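Local coordinates for protein similar to hydroxylamine oxidoreductase (Kuenenia stuttgartiensis, PDB 6H5L) that probably works as an oxidoreductase of the reducing hydroxylamine oxidoreductase-like kind, carrying electrons along its c-type hemes in a large complex with a partner cytochrome, at residues E36-F41 with N57-P62; M52-N57 with C202-E207; Y345-C350 with F358-L363. One frame throughout, in Å; residues are numbered along the deposited sequence.

Contact 1: E36-F41 with N57-P62. With HEC (heme c), chain C.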
# COMPACT_ATOMS: atom_id res chain seq x y z
N GLU A 36 -39.24 4.60 49.63
CA GLU A 36 -39.40 3.28 50.24
C GLU A 36 -38.24 2.40 49.79
O GLU A 36 -37.43 2.79 48.95
CB GLU A 36 -40.75 2.67 49.85
CG GLU A 36 -41.32 1.69 50.85
CD GLU A 36 -42.65 1.11 50.40
OE1 GLU A 36 -43.48 1.87 49.87
OE2 GLU A 36 -42.85 -0.11 50.56
N GLY A 37 -38.17 1.21 50.37
CA GLY A 37 -37.15 0.24 50.05
C GLY A 37 -37.62 -0.76 49.01
O GLY A 37 -38.31 -0.41 48.05
N SER A 38 -37.24 -2.02 49.22
CA SER A 38 -37.64 -3.10 48.33
C SER A 38 -37.53 -4.42 49.08
O SER A 38 -36.78 -4.53 50.06
CB SER A 38 -36.80 -3.14 47.05
OG SER A 38 -35.44 -3.42 47.35
N GLY A 39 -38.27 -5.41 48.61
CA GLY A 39 -38.27 -6.72 49.23
C GLY A 39 -39.22 -6.79 50.41
O GLY A 39 -39.97 -5.86 50.69
N PRO A 40 -39.20 -7.92 51.12
CA PRO A 40 -40.10 -8.08 52.28
C PRO A 40 -39.90 -7.02 53.35
O PRO A 40 -40.84 -6.76 54.12
CB PRO A 40 -39.76 -9.48 52.79
CG PRO A 40 -38.39 -9.77 52.26
CD PRO A 40 -38.34 -9.10 50.92
N PHE A 41 -38.72 -6.41 53.44
CA PHE A 41 -38.45 -5.36 54.41
C PHE A 41 -38.44 -3.98 53.78
O PHE A 41 -37.67 -3.11 54.19
CB PHE A 41 -37.12 -5.64 55.12
CG PHE A 41 -36.98 -7.05 55.61
CD1 PHE A 41 -37.85 -7.56 56.56
CD2 PHE A 41 -35.99 -7.88 55.11
CE1 PHE A 41 -37.73 -8.86 57.01
CE2 PHE A 41 -35.87 -9.18 55.55
CZ PHE A 41 -36.74 -9.67 56.50
N ASN A 57 -37.31 0.17 37.49
CA ASN A 57 -38.72 -0.15 37.67
C ASN A 57 -39.19 0.16 39.08
O ASN A 57 -40.28 0.73 39.27
CB ASN A 57 -38.97 -1.63 37.35
CG ASN A 57 -39.12 -1.90 35.86
OD1 ASN A 57 -39.48 -1.00 35.09
ND2 ASN A 57 -38.85 -3.13 35.45
N ARG A 58 -38.38 -0.18 40.08
CA ARG A 58 -38.80 0.00 41.46
C ARG A 58 -38.55 1.42 41.97
O ARG A 58 -39.31 1.90 42.82
CB ARG A 58 -38.07 -1.01 42.35
CG ARG A 58 -38.35 -0.88 43.85
CD ARG A 58 -39.75 -1.34 44.22
NE ARG A 58 -39.96 -1.31 45.66
CZ ARG A 58 -41.10 -1.64 46.26
NH1 ARG A 58 -42.13 -2.03 45.53
NH2 ARG A 58 -41.20 -1.59 47.58
N HIS A 59 -37.52 2.11 41.47
CA HIS A 59 -37.04 3.30 42.14
C HIS A 59 -36.79 4.52 41.26
O HIS A 59 -36.37 5.56 41.79
CB HIS A 59 -35.74 2.99 42.90
CG HIS A 59 -35.94 2.08 44.08
ND1 HIS A 59 -36.80 2.37 45.11
CD2 HIS A 59 -35.38 0.88 44.38
CE1 HIS A 59 -36.77 1.40 46.00
NE2 HIS A 59 -35.91 0.48 45.59
N TYR A 60 -37.02 4.45 39.95
CA TYR A 60 -36.76 5.62 39.12
C TYR A 60 -37.82 6.69 39.34
O TYR A 60 -39.00 6.38 39.54
CB TYR A 60 -36.69 5.24 37.64
CG TYR A 60 -36.31 6.41 36.75
CD1 TYR A 60 -35.01 6.91 36.75
CD2 TYR A 60 -37.24 7.01 35.92
CE1 TYR A 60 -34.66 7.97 35.94
CE2 TYR A 60 -36.90 8.07 35.11
CZ TYR A 60 -35.60 8.55 35.12
OH TYR A 60 -35.25 9.61 34.32
N GLU A 61 -37.40 7.95 39.30
CA GLU A 61 -38.27 9.11 39.39
C GLU A 61 -37.97 10.04 38.23
O GLU A 61 -36.84 10.09 37.74
CB GLU A 61 -38.08 9.85 40.71
CG GLU A 61 -38.49 9.06 41.94
CD GLU A 61 -38.24 9.81 43.23
OE1 GLU A 61 -37.75 10.96 43.16
OE2 GLU A 61 -38.53 9.26 44.31
N PRO A 62 -38.96 10.80 37.76
CA PRO A 62 -38.76 11.66 36.60
C PRO A 62 -37.80 12.81 36.90
O PRO A 62 -37.57 13.19 38.05
CB PRO A 62 -40.16 12.19 36.28
CG PRO A 62 -41.10 11.25 36.98
CD PRO A 62 -40.37 10.80 38.20
FE HEC C . -32.22 15.19 27.50
CHA HEC C . -31.30 14.57 30.73
CHB HEC C . -32.92 11.85 27.05
CHC HEC C . -33.65 15.89 24.48
CHD HEC C . -30.72 18.25 27.54
NA HEC C . -32.16 13.52 28.68
C1A HEC C . -31.68 13.48 29.98
C2A HEC C . -31.67 12.09 30.41
C3A HEC C . -32.11 11.34 29.39
C4A HEC C . -32.43 12.22 28.29
CMA HEC C . -32.27 9.80 29.38
CAA HEC C . -31.21 11.59 31.80
CBA HEC C . -32.39 11.30 32.72
CGA HEC C . -31.86 10.97 34.09
O1A HEC C . -30.64 11.15 34.32
O2A HEC C . -32.65 10.51 34.95
NB HEC C . -33.06 14.06 26.01
C1B HEC C . -33.38 12.72 26.09
C2B HEC C . -34.28 12.40 25.00
C3B HEC C . -34.48 13.52 24.29
C4B HEC C . -33.72 14.58 24.91
CMB HEC C . -34.87 11.00 24.72
CAB HEC C . -35.36 13.68 23.03
CBB HEC C . -36.85 13.52 23.36
NC HEC C . -32.13 16.76 26.21
C1C HEC C . -32.92 16.90 25.08
C2C HEC C . -32.94 18.30 24.71
C3C HEC C . -32.04 18.93 25.48
C4C HEC C . -31.57 17.99 26.49
CMC HEC C . -33.60 18.81 23.40
CAC HEC C . -31.64 20.43 25.41
CBC HEC C . -32.85 21.37 25.60
ND HEC C . -31.15 16.24 28.93
C1D HEC C . -30.66 17.53 28.73
C2D HEC C . -30.09 18.00 29.97
C3D HEC C . -30.27 16.85 30.97
C4D HEC C . -30.94 15.80 30.23
CMD HEC C . -29.43 19.37 30.24
CAD HEC C . -29.83 16.82 32.45
CBD HEC C . -31.08 16.93 33.33
CGD HEC C . -30.73 16.89 34.79
O1D HEC C . -31.67 16.92 35.62
O2D HEC C . -29.52 16.82 35.12
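G37 O sits at the edge of two flat groups at once, the guanidinium of R58 and the imidazole of H59, and lies close to the plane of each. One face of the H59 ring is overlain by CG of its own neighbour R58, displaced toward the rim, while S38 CB approaches both groups obliquely, 3.9 Å from R58 NE. R58 grips the G37 carbonyl side-on with two nitrogens that share one oxygen. R58 NE donates to G37 O at 3.0 Å and lies in the carbonyl plane; R58 NH2 reaches the same G37 O at 3.2 Å but from above that plane, 48° out. With CG anti to the backbone N (chi1 176°) and the chain bent at chi2, the arginine leaves helix 56-59 and reaches the loop. Its remaining nitrogen, NH1, bonds to A26 O, and E36 OE2 forms a long salt bridge of 3.7 Å with R58 NH2, the two charged planes 76° apart; that carboxylate also bonds to T42. At H59, CE1 faces G37 O at 3.1 Å, while ND1 is held by G33 O. Y60 OH donates to the heme c propionate oxygen O2A (2.8 Å), which lies at the edge of the Y60 ring and in its plane. The loop 36-41 is therefore tied to the helix mainly through one buried carbonyl, and the arginine charge, met by the carbonyl oxygens of G37 and A26 and only at long range by E36, is likely to be stabilised more by those carbonyls than by ion pairing.

Contact 2: M52-N57 with C202-E207. With HEC (heme c), chain F.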
# COMPACT_ATOMS: atom_id res chain seq x y z
N MET A 52 -32.47 4.79 41.58
CA MET A 52 -33.16 5.25 40.39
C MET A 52 -32.56 4.62 39.14
O MET A 52 -33.29 4.23 38.22
CB MET A 52 -33.09 6.78 40.27
CG MET A 52 -33.89 7.56 41.29
SD MET A 52 -33.78 9.32 40.90
CE MET A 52 -34.81 10.03 42.17
N TYR A 53 -31.24 4.53 39.09
CA TYR A 53 -30.53 3.99 37.94
C TYR A 53 -30.20 2.51 38.07
O TYR A 53 -30.19 1.80 37.06
CB TYR A 53 -29.23 4.78 37.71
CG TYR A 53 -29.45 6.26 37.49
CD1 TYR A 53 -29.75 6.76 36.22
CD2 TYR A 53 -29.35 7.16 38.54
CE1 TYR A 53 -29.95 8.11 36.01
CE2 TYR A 53 -29.55 8.52 38.34
CZ TYR A 53 -29.85 8.99 37.07
OH TYR A 53 -30.05 10.34 36.88
N TRP A 54 -29.96 2.01 39.29
CA TRP A 54 -29.62 0.59 39.43
C TRP A 54 -30.85 -0.29 39.25
O TRP A 54 -30.77 -1.37 38.67
CB TRP A 54 -28.95 0.33 40.78
CG TRP A 54 -27.74 1.18 41.13
CD1 TRP A 54 -27.39 1.58 42.38
CD2 TRP A 54 -26.74 1.71 40.24
NE1 TRP A 54 -26.23 2.32 42.33
CE2 TRP A 54 -25.82 2.42 41.03
CE3 TRP A 54 -26.54 1.65 38.85
CZ2 TRP A 54 -24.72 3.07 40.49
CZ3 TRP A 54 -25.44 2.30 38.32
CH2 TRP A 54 -24.55 3.00 39.13
N GLN A 55 -32.00 0.16 39.76
CA GLN A 55 -33.25 -0.61 39.71
C GLN A 55 -34.36 0.33 39.28
O GLN A 55 -35.15 0.81 40.11
CB GLN A 55 -33.55 -1.26 41.06
CG GLN A 55 -34.70 -2.25 41.05
CD GLN A 55 -34.27 -3.65 40.63
OE1 GLN A 55 -33.14 -3.87 40.19
NE2 GLN A 55 -35.18 -4.60 40.78
N PRO A 56 -34.46 0.62 37.98
CA PRO A 56 -35.38 1.69 37.54
C PRO A 56 -36.85 1.39 37.78
O PRO A 56 -37.58 2.28 38.22
CB PRO A 56 -35.06 1.82 36.04
CG PRO A 56 -33.70 1.23 35.88
CD PRO A 56 -33.62 0.12 36.88
N ASN A 57 -37.31 0.17 37.49
CA ASN A 57 -38.72 -0.15 37.67
C ASN A 57 -39.19 0.16 39.08
O ASN A 57 -40.28 0.73 39.27
CB ASN A 57 -38.97 -1.63 37.35
CG ASN A 57 -39.12 -1.90 35.86
OD1 ASN A 57 -39.48 -1.00 35.09
ND2 ASN A 57 -38.85 -3.13 35.45
N CYS A 202 -23.24 -3.25 42.46
CA CYS A 202 -22.79 -4.53 41.94
C CYS A 202 -23.94 -5.49 41.68
O CYS A 202 -23.84 -6.33 40.77
CB CYS A 202 -21.80 -5.17 42.92
SG CYS A 202 -20.75 -6.47 42.22
N HIS A 203 -25.03 -5.39 42.44
CA HIS A 203 -26.22 -6.19 42.21
C HIS A 203 -27.23 -5.51 41.30
O HIS A 203 -28.42 -5.84 41.35
CB HIS A 203 -26.88 -6.56 43.55
CG HIS A 203 -26.14 -7.59 44.33
ND1 HIS A 203 -26.59 -8.88 44.48
CD2 HIS A 203 -24.96 -7.52 45.00
CE1 HIS A 203 -25.73 -9.57 45.22
NE2 HIS A 203 -24.74 -8.76 45.55
N SER A 204 -26.78 -4.58 40.47
CA SER A 204 -27.63 -3.85 39.55
C SER A 204 -27.80 -4.54 38.20
O SER A 204 -28.42 -3.97 37.30
CB SER A 204 -27.07 -2.44 39.32
OG SER A 204 -25.81 -2.47 38.67
N GLY A 205 -27.26 -5.75 38.04
CA GLY A 205 -27.33 -6.43 36.77
C GLY A 205 -28.63 -7.18 36.54
O GLY A 205 -28.69 -8.07 35.68
N ALA A 206 -29.67 -6.84 37.30
CA ALA A 206 -30.95 -7.51 37.18
C ALA A 206 -31.87 -6.82 36.17
O ALA A 206 -32.60 -7.50 35.44
CB ALA A 206 -31.64 -7.59 38.54
N GLU A 207 -31.86 -5.49 36.13
CA GLU A 207 -32.67 -4.75 35.17
C GLU A 207 -31.84 -3.94 34.18
O GLU A 207 -32.42 -3.35 33.26
CB GLU A 207 -33.64 -3.80 35.90
CG GLU A 207 -34.57 -4.50 36.87
CD GLU A 207 -35.75 -3.64 37.27
OE1 GLU A 207 -36.87 -4.18 37.41
OE2 GLU A 207 -35.57 -2.41 37.43
FE HEC F . -23.47 -9.81 46.67
CHA HEC F . -23.50 -13.17 46.28
CHB HEC F . -25.83 -9.90 49.01
CHC HEC F . -22.50 -6.62 47.78
CHD HEC F . -21.54 -9.36 43.92
NA HEC F . -24.49 -11.28 47.48
C1A HEC F . -24.35 -12.63 47.22
C2A HEC F . -25.25 -13.34 48.12
C3A HEC F . -25.89 -12.43 48.87
C4A HEC F . -25.43 -11.11 48.48
CMA HEC F . -26.94 -12.73 49.95
CAA HEC F . -25.46 -14.87 48.22
CBA HEC F . -25.95 -15.42 46.88
CGA HEC F . -27.46 -15.39 46.86
O1A HEC F . -28.01 -14.83 45.88
O2A HEC F . -28.10 -15.90 47.81
NB HEC F . -24.10 -8.45 48.10
C1B HEC F . -25.02 -8.79 49.06
C2B HEC F . -24.98 -7.79 50.11
C3B HEC F . -24.05 -6.87 49.77
C4B HEC F . -23.49 -7.28 48.50
CMB HEC F . -25.91 -7.90 51.35
CAB HEC F . -23.55 -5.57 50.48
CBB HEC F . -24.49 -4.94 51.54
NC HEC F . -22.28 -8.24 45.96
C1C HEC F . -21.95 -7.06 46.60
C2C HEC F . -20.85 -6.44 45.88
C3C HEC F . -20.66 -7.14 44.75
C4C HEC F . -21.51 -8.32 44.82
CMC HEC F . -20.29 -5.03 46.19
CAC HEC F . -19.66 -6.85 43.61
CBC HEC F . -18.20 -6.87 44.12
ND HEC F . -22.63 -11.09 45.31
C1D HEC F . -21.88 -10.67 44.21
C2D HEC F . -21.51 -11.83 43.44
C3D HEC F . -22.12 -13.03 44.18
C4D HEC F . -22.80 -12.47 45.32
CMD HEC F . -20.67 -11.82 42.14
CAD HEC F . -22.05 -14.53 43.81
CBD HEC F . -20.60 -14.97 43.58
CGD HEC F . -20.59 -16.43 43.21
O1D HEC F . -21.65 -17.08 43.36
O2D HEC F . -19.52 -16.93 42.78
O HOH W 1 -31.10 -4.01 38.94
O HOH W 2 -21.72 -10.33 47.72
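E207, four residues beyond the histidine of a CxxCH heme-binding motif (C202 and H203 are its second cysteine and histidine), sets its carboxylate against Q55, P56 and N57 at the start of helix 56-59. Of the residues here E207 buries the most, followed by S204 and W54. The carboxylate takes up two donors of N57 in different ways. N57 N reaches E207 OE2 at 3.1 Å on the syn lone pair, whereas N57 ND2 meets E207 OE1 at 3.0 Å from above the carboxylate plane, 55° out of it, the amide and carboxylate planes being almost perpendicular. E207 OE1 also accepts from Y17 OH. With CG anti to the carbonyl carbon (chi1 -57°) and the chain extended beyond it, E207 lies across the Q55 side chain at about a right angle, and the Q55 amide stacks on the carboxylate, planes 8° apart. The N57 N-H and the helix start would probably favour the ionised form of E207. Nearer the heme-binding cysteine, W54 and S204 meet through their beta carbons, CB to CB 3.7 Å, with the S204 methylene oblique to the indole; S204 OG turns to M201 O. A water joins the two backbones, lying 2.7 Å from W54 O and 3.3 Å from E207 N, from which it accepts. The contact thus joins the chain leaving the heme to helices 51-54 and 56-59. C202 SG is linked to the heme CAC. H203 NE2 binds the heme FE at 2.0 Å. A water lies 2.1 Å from the same FE, so no protein side chain fills the sixth position, which could be exchangeable; H203 ND1 is turned to S174 O.

Contact 3: Y345-C350 with F358-L363. With HEC (heme c), chain J.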
# COMPACT_ATOMS: atom_id res chain seq x y z
N TYR A 345 -20.86 -31.43 30.60
CA TYR A 345 -20.90 -30.24 29.75
C TYR A 345 -19.63 -29.42 29.90
O TYR A 345 -19.11 -28.89 28.91
CB TYR A 345 -22.13 -29.39 30.09
CG TYR A 345 -23.45 -30.13 30.04
CD1 TYR A 345 -23.62 -31.26 29.25
CD2 TYR A 345 -24.53 -29.69 30.80
CE1 TYR A 345 -24.83 -31.93 29.21
CE2 TYR A 345 -25.74 -30.35 30.77
CZ TYR A 345 -25.89 -31.47 29.98
OH TYR A 345 -27.09 -32.13 29.94
N TRP A 346 -19.11 -29.31 31.13
CA TRP A 346 -17.82 -28.66 31.34
C TRP A 346 -16.72 -29.38 30.57
O TRP A 346 -15.87 -28.74 29.94
CB TRP A 346 -17.48 -28.61 32.83
CG TRP A 346 -18.24 -27.58 33.61
CD1 TRP A 346 -19.25 -27.81 34.51
CD2 TRP A 346 -18.05 -26.16 33.58
NE1 TRP A 346 -19.69 -26.63 35.03
CE2 TRP A 346 -18.98 -25.60 34.48
CE3 TRP A 346 -17.19 -25.32 32.87
CZ2 TRP A 346 -19.07 -24.23 34.69
CZ3 TRP A 346 -17.28 -23.95 33.09
CH2 TRP A 346 -18.21 -23.42 33.99
N LEU A 347 -16.73 -30.71 30.62
CA LEU A 347 -15.69 -31.49 29.95
C LEU A 347 -15.74 -31.31 28.44
O LEU A 347 -14.72 -31.43 27.76
CB LEU A 347 -15.81 -32.96 30.33
CG LEU A 347 -15.47 -33.28 31.79
CD1 LEU A 347 -15.68 -34.75 32.10
CD2 LEU A 347 -14.04 -32.86 32.10
N GLU A 348 -16.93 -31.02 27.89
CA GLU A 348 -17.01 -30.72 26.46
C GLU A 348 -16.27 -29.44 26.12
O GLU A 348 -15.67 -29.32 25.05
CB GLU A 348 -18.48 -30.62 26.03
CG GLU A 348 -19.28 -31.89 26.27
CD GLU A 348 -20.66 -31.82 25.65
OE1 GLU A 348 -21.01 -32.72 24.85
OE2 GLU A 348 -21.41 -30.87 25.95
N VAL A 349 -16.29 -28.46 27.03
CA VAL A 349 -15.54 -27.23 26.81
C VAL A 349 -14.04 -27.50 26.88
O VAL A 349 -13.28 -27.14 25.98
CB VAL A 349 -15.96 -26.15 27.83
CG1 VAL A 349 -14.96 -25.00 27.83
CG2 VAL A 349 -17.35 -25.65 27.53
N CYS A 350 -13.60 -28.17 27.96
CA CYS A 350 -12.17 -28.40 28.15
C CYS A 350 -11.60 -29.33 27.09
O CYS A 350 -10.42 -29.20 26.73
CB CYS A 350 -11.92 -28.97 29.54
SG CYS A 350 -12.89 -28.24 30.88
N PHE A 358 -7.04 -35.27 31.22
CA PHE A 358 -6.44 -34.14 31.91
C PHE A 358 -7.50 -33.20 32.46
O PHE A 358 -7.36 -32.67 33.57
CB PHE A 358 -5.49 -33.39 30.98
CG PHE A 358 -4.86 -32.17 31.60
CD1 PHE A 358 -3.72 -32.29 32.38
CD2 PHE A 358 -5.40 -30.91 31.39
CE1 PHE A 358 -3.14 -31.17 32.95
CE2 PHE A 358 -4.82 -29.79 31.97
CZ PHE A 358 -3.69 -29.92 32.75
N ALA A 359 -8.57 -32.98 31.70
CA ALA A 359 -9.64 -32.10 32.15
C ALA A 359 -10.43 -32.73 33.29
O ALA A 359 -10.69 -32.08 34.30
CB ALA A 359 -10.57 -31.78 30.98
N ASP A 360 -10.81 -34.00 33.14
CA ASP A 360 -11.56 -34.68 34.19
C ASP A 360 -10.72 -34.84 35.45
O ASP A 360 -11.23 -34.68 36.57
CB ASP A 360 -12.05 -36.04 33.69
CG ASP A 360 -12.96 -36.74 34.68
OD1 ASP A 360 -13.96 -36.12 35.11
OD2 ASP A 360 -12.68 -37.90 35.02
N THR A 361 -9.43 -35.14 35.29
CA THR A 361 -8.54 -35.22 36.44
C THR A 361 -8.48 -33.90 37.19
O THR A 361 -8.47 -33.87 38.42
CB THR A 361 -7.14 -35.65 36.00
OG1 THR A 361 -7.20 -36.97 35.45
CG2 THR A 361 -6.17 -35.63 37.16
N TYR A 362 -8.44 -32.78 36.45
CA TYR A 362 -8.35 -31.48 37.10
C TYR A 362 -9.64 -31.14 37.83
O TYR A 362 -9.62 -30.74 39.00
CB TYR A 362 -8.00 -30.39 36.10
CG TYR A 362 -7.69 -29.09 36.80
CD1 TYR A 362 -6.42 -28.82 37.26
CD2 TYR A 362 -8.69 -28.15 37.03
CE1 TYR A 362 -6.13 -27.64 37.92
CE2 TYR A 362 -8.42 -26.97 37.70
CZ TYR A 362 -7.14 -26.73 38.14
OH TYR A 362 -6.85 -25.56 38.80
N LEU A 363 -10.78 -31.27 37.15
CA LEU A 363 -12.05 -30.93 37.78
C LEU A 363 -12.37 -31.86 38.94
O LEU A 363 -13.03 -31.45 39.90
CB LEU A 363 -13.18 -30.95 36.74
CG LEU A 363 -13.07 -29.86 35.67
CD1 LEU A 363 -14.21 -29.96 34.67
CD2 LEU A 363 -13.03 -28.48 36.31
FE HEC J . -6.89 -25.05 29.62
CHA HEC J . -3.67 -24.37 30.54
CHB HEC J . -7.43 -26.49 32.73
CHC HEC J . -10.22 -25.51 28.89
CHD HEC J . -6.33 -23.91 26.44
NA HEC J . -5.77 -25.34 31.34
C1A HEC J . -4.43 -25.04 31.46
C2A HEC J . -3.98 -25.56 32.74
C3A HEC J . -5.01 -26.14 33.34
C4A HEC J . -6.17 -26.02 32.47
CMA HEC J . -4.99 -26.83 34.72
CAA HEC J . -2.55 -25.47 33.32
CBA HEC J . -1.62 -26.37 32.51
CGA HEC J . -0.29 -26.50 33.20
O1A HEC J . 0.60 -27.18 32.63
O2A HEC J . -0.12 -25.93 34.31
NB HEC J . -8.51 -25.88 30.61
C1B HEC J . -8.53 -26.36 31.91
C2B HEC J . -9.90 -26.68 32.27
C3B HEC J . -10.67 -26.41 31.20
C4B HEC J . -9.81 -25.91 30.15
CMB HEC J . -10.34 -27.25 33.64
CAB HEC J . -12.20 -26.59 31.08
CBB HEC J . -12.96 -25.64 32.02
NC HEC J . -8.05 -24.78 27.98
C1C HEC J . -9.41 -25.01 27.89
C2C HEC J . -9.87 -24.52 26.60
C3C HEC J . -8.79 -24.17 25.89
C4C HEC J . -7.63 -24.26 26.76
CMC HEC J . -11.31 -24.71 26.07
CAC HEC J . -8.77 -23.65 24.43
CBC HEC J . -9.57 -22.34 24.23
ND HEC J . -5.26 -24.23 28.65
C1D HEC J . -5.24 -23.91 27.29
C2D HEC J . -3.89 -23.57 26.92
C3D HEC J . -3.06 -23.72 28.20
C4D HEC J . -4.00 -24.13 29.22
CMD HEC J . -3.38 -23.15 25.52
CAD HEC J . -1.54 -23.48 28.40
CBD HEC J . -0.84 -24.82 28.58
CGD HEC J . 0.30 -24.68 29.55
O1D HEC J . 0.07 -24.14 30.66
O2D HEC J . 1.43 -25.11 29.22
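C350, the last residue of helix 337-350, comes closest to A359 near the start of helix 356-389, CA to CA 6.0 Å, and the two beta carbons of C350 and A359 meet directly. The two short helical segments run obliquely antiparallel, their directions 130° apart and their axes 9.6 Å from each other at closest approach. No hydrogen bond crosses; the joint is apolar. L347 lies in the angle between them, its CD2 branch 3.8 Å from A359 CB and 3.9 Å from L363 CD1, while its CD1 branch touches the flank of D360. L363 CD1 also fits against W346 CB at 4.0 Å; the indole NE1 bonds to K299 O. C350 is the first cysteine of a CxxCH motif, so the turn joining the helices carries the rest of the heme-binding sequence, and C350 SG, anti to the carbonyl carbon (chi1 -41°), is bound to heme CAB at 1.8 Å. F358 and Y362 of the second helix turn to the same heme: methyl CMA sits over one face of the Y362 ring, 3.5 Å from CE1 and toward the rim. Replacing Y362 by an alanine would probably leave that methyl without its aromatic cover and T475 O without the hydroxyl that bonds to it. The heme also accepts hydrogen bonds from K208 and R215 of the third subunit, and L347 packs on R35 of the partner cytochrome.

In the fold
Contacts 1 and 2 are neighbours, their centres 10 Å apart. They share N57 and helix 56-59, and M52 packs on H59 and E61; their segments alternate along the chain, and through the shared helix both loops, 36-41 and 202-207, are joined to one short helical region. Contact 3 follows both, joining helices 337-350 and 356-389, its centre about 35 Å from that of contact 2 and about 43 Å from that of contact 1, across the chain's centre from contact 1. Between subunits the two regions do meet: Y53 of one copy lies edge-to-face with F358 of the second subunit, and E61 bonds to R357 there. Such interfaces probably bring hemes of adjacent subunits near each other, consistent with electron transfer across the complex.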